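Local coordinates for protein NAD-dependent L-serine dehydrogenase (Pseudomonas aeruginosa, PDB 3OBB) that oxidises L-serine and methyl-L-serine with NAD+ as a homotetramer and is possibly involved in serine catabolism, at residues 275-280 with 291-296. Residues are numbered along the deposited sequence; the frame is centred on the assembly and turned at random.
Sequences RLLLKQ and QKLFDP
Leu293 reaches across from the short, weakly bonded helix 291-294 and sets CG and the CD2 methyl against Leu277 and Gln280, one turn apart near the C-terminal end of helix 265-279. The branch carbon CG of Leu293 lies 3.9 Å from CD2 of Leu277, and the two leucine side chains meet at a slant. In both, CG stands beside the backbone N and anti to the carbonyl carbon (chi1 -73° in Leu277, -70° in Leu293); CB points straight across in neither, yet one methyl of each, CD2, meets the other segment. CD2 of Leu293 is shared: it touches CD2 of Leu277 at 4.0 Å and also the terminal amide of Gln280, whose OE1 is 3.7 Å away. Gln280 gets there on a chain extended beyond CG. Behind Leu293, its CB sits 4.1 Å above the centre of one face of the Phe294 ring, which packs on Ile185, Ala188 and Ala192 of helix 168-196. Leu276 and Gln280 each pack on their own counterparts in the second subunit, so this part of the helical C-terminal region, away from the NAD+ and active-site residues, borders a subunit interface. The segments meet through van der Waals packing centred on Leu293, which the Gln280 amide joins without a hydrogen bond.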
loop_
_atom_site.group_PDB
_atom_site.type_symbol
_atom_site.label_atom_id
_atom_site.label_comp_id
_atom_site.label_asym_id
_atom_site.label_seq_id
_atom_site.Cartn_x
_atom_site.Cartn_y
_atom_site.Cartn_z
ATOM N N ARG A 275 -7.106 -10.096 -3.896
ATOM C CA ARG A 275 -8.542 -9.942 -4.088
ATOM C C ARG A 275 -8.884 -9.426 -5.489
ATOM O O ARG A 275 -9.920 -9.792 -6.043
ATOM C CB ARG A 275 -9.182 -9.108 -2.967
ATOM C CG ARG A 275 -9.080 -9.868 -1.639
ATOM C CD ARG A 275 -10.306 -9.779 -0.784
ATOM N NE ARG A 275 -10.126 -10.471 0.497
ATOM C CZ ARG A 275 -10.224 -9.903 1.698
ATOM N NH1 ARG A 275 -10.507 -8.616 1.816
ATOM N NH2 ARG A 275 -10.039 -10.632 2.792
ATOM N N LEU A 276 -7.997 -8.589 -6.039
ATOM C CA LEU A 276 -8.081 -8.102 -7.426
ATOM C C LEU A 276 -7.999 -9.275 -8.389
ATOM O O LEU A 276 -8.730 -9.342 -9.339
ATOM C CB LEU A 276 -6.914 -7.151 -7.697
ATOM C CG LEU A 276 -7.132 -5.627 -7.728
ATOM C CD1 LEU A 276 -8.260 -5.078 -6.824
ATOM C CD2 LEU A 276 -5.818 -4.814 -7.605
ATOM N N LEU A 277 -7.111 -10.219 -8.113
ATOM C CA LEU A 277 -6.995 -11.425 -8.932
ATOM C C LEU A 277 -8.288 -12.215 -8.924
ATOM O O LEU A 277 -8.665 -12.777 -9.952
ATOM C CB LEU A 277 -5.833 -12.313 -8.456
ATOM C CG LEU A 277 -4.448 -11.760 -8.805
ATOM C CD1 LEU A 277 -3.392 -12.627 -8.149
ATOM C CD2 LEU A 277 -4.270 -11.678 -10.343
ATOM N N LEU A 278 -8.965 -12.233 -7.778
ATOM C CA LEU A 278 -10.230 -12.945 -7.640
ATOM C C LEU A 278 -11.325 -12.294 -8.477
ATOM O O LEU A 278 -12.054 -13.008 -9.186
ATOM C CB LEU A 278 -10.659 -13.092 -6.177
ATOM C CG LEU A 278 -9.669 -13.693 -5.141
ATOM C CD1 LEU A 278 -10.355 -13.901 -3.775
ATOM C CD2 LEU A 278 -8.956 -14.982 -5.557
ATOM N N LYS A 279 -11.417 -10.952 -8.424
ATOM C CA LYS A 279 -12.384 -10.243 -9.255
ATOM C C LYS A 279 -12.153 -10.625 -10.718
ATOM O O LYS A 279 -13.106 -10.737 -11.473
ATOM C CB LYS A 279 -12.331 -8.698 -9.109
ATOM C CG LYS A 279 -12.322 -8.040 -7.666
ATOM C CD LYS A 279 -13.223 -8.704 -6.582
ATOM C CE LYS A 279 -14.616 -8.115 -6.540
ATOM N NZ LYS A 279 -15.629 -9.194 -6.254
ATOM N N GLN A 280 -10.889 -10.827 -11.101
ATOM C CA GLN A 280 -10.518 -11.152 -12.476
ATOM C C GLN A 280 -10.779 -12.607 -12.917
ATOM O O GLN A 280 -10.635 -12.923 -14.086
ATOM C CB GLN A 280 -9.053 -10.773 -12.760
ATOM C CG GLN A 280 -8.823 -9.268 -12.912
ATOM C CD GLN A 280 -7.326 -8.850 -12.827
ATOM O OE1 GLN A 280 -7.012 -7.689 -12.543
ATOM N NE2 GLN A 280 -6.419 -9.801 -13.024
ATOM N N GLN A 291 1.623 -12.553 -11.286
ATOM C CA GLN A 291 2.460 -12.047 -12.396
ATOM C C GLN A 291 1.661 -11.262 -13.441
ATOM O O GLN A 291 2.148 -10.284 -13.978
ATOM C CB GLN A 291 3.253 -13.192 -13.086
ATOM C CG GLN A 291 4.380 -12.709 -14.060
ATOM C CD GLN A 291 5.479 -11.923 -13.343
ATOM O OE1 GLN A 291 6.440 -12.495 -12.844
ATOM N NE2 GLN A 291 5.336 -10.607 -13.296
ATOM N N LYS A 292 0.431 -11.696 -13.717
ATOM C CA LYS A 292 -0.418 -11.110 -14.746
ATOM C C LYS A 292 -0.815 -9.645 -14.455
ATOM O O LYS A 292 -1.058 -8.841 -15.390
ATOM C CB LYS A 292 -1.683 -11.952 -14.893
ATOM C CG LYS A 292 -1.456 -13.330 -15.526
ATOM C CD LYS A 292 -2.778 -13.854 -16.103
ATOM C CE LYS A 292 -2.653 -15.270 -16.657
ATOM N NZ LYS A 292 -2.044 -15.122 -18.015
ATOM N N LEU A 293 -0.916 -9.306 -13.178
ATOM C CA LEU A 293 -1.095 -7.892 -12.805
ATOM C C LEU A 293 -0.025 -6.976 -13.433
ATOM O O LEU A 293 -0.327 -5.854 -13.867
ATOM C CB LEU A 293 -1.088 -7.735 -11.279
ATOM C CG LEU A 293 -2.298 -8.307 -10.516
ATOM C CD1 LEU A 293 -2.193 -7.916 -9.044
ATOM C CD2 LEU A 293 -3.599 -7.790 -11.125
ATOM N N PHE A 294 1.206 -7.484 -13.542
ATOM C CA PHE A 294 2.359 -6.665 -13.967
ATOM C C PHE A 294 2.822 -6.860 -15.397
ATOM O O PHE A 294 3.506 -5.984 -15.937
ATOM C CB PHE A 294 3.540 -6.908 -13.026
ATOM C CG PHE A 294 3.162 -6.851 -11.584
ATOM C CD1 PHE A 294 3.067 -8.017 -10.837
ATOM C CD2 PHE A 294 2.869 -5.633 -10.990
ATOM C CE1 PHE A 294 2.715 -7.978 -9.506
ATOM C CE2 PHE A 294 2.495 -5.578 -9.651
ATOM C CZ PHE A 294 2.413 -6.758 -8.913
ATOM N N ASP A 295 2.491 -8.011 -15.987
ATOM C CA ASP A 295 3.027 -8.427 -17.305
ATOM C C ASP A 295 1.918 -8.245 -18.309
ATOM O O ASP A 295 0.911 -8.966 -18.261
ATOM C CB ASP A 295 3.493 -9.893 -17.271
ATOM C CG ASP A 295 3.995 -10.427 -18.630
ATOM O OD1 ASP A 295 4.270 -11.668 -18.647
ATOM O OD2 ASP A 295 4.148 -9.667 -19.646
ATOM N N PRO A 296 2.098 -7.268 -19.222
ATOM C CA PRO A 296 1.070 -6.891 -20.196
ATOM C C PRO A 296 0.930 -7.892 -21.340
ATOM O O PRO A 296 -0.130 -7.980 -21.956
ATOM C CB PRO A 296 1.574 -5.551 -20.729
ATOM C CG PRO A 296 3.104 -5.626 -20.595
ATOM C CD PRO A 296 3.331 -6.450 -19.348
#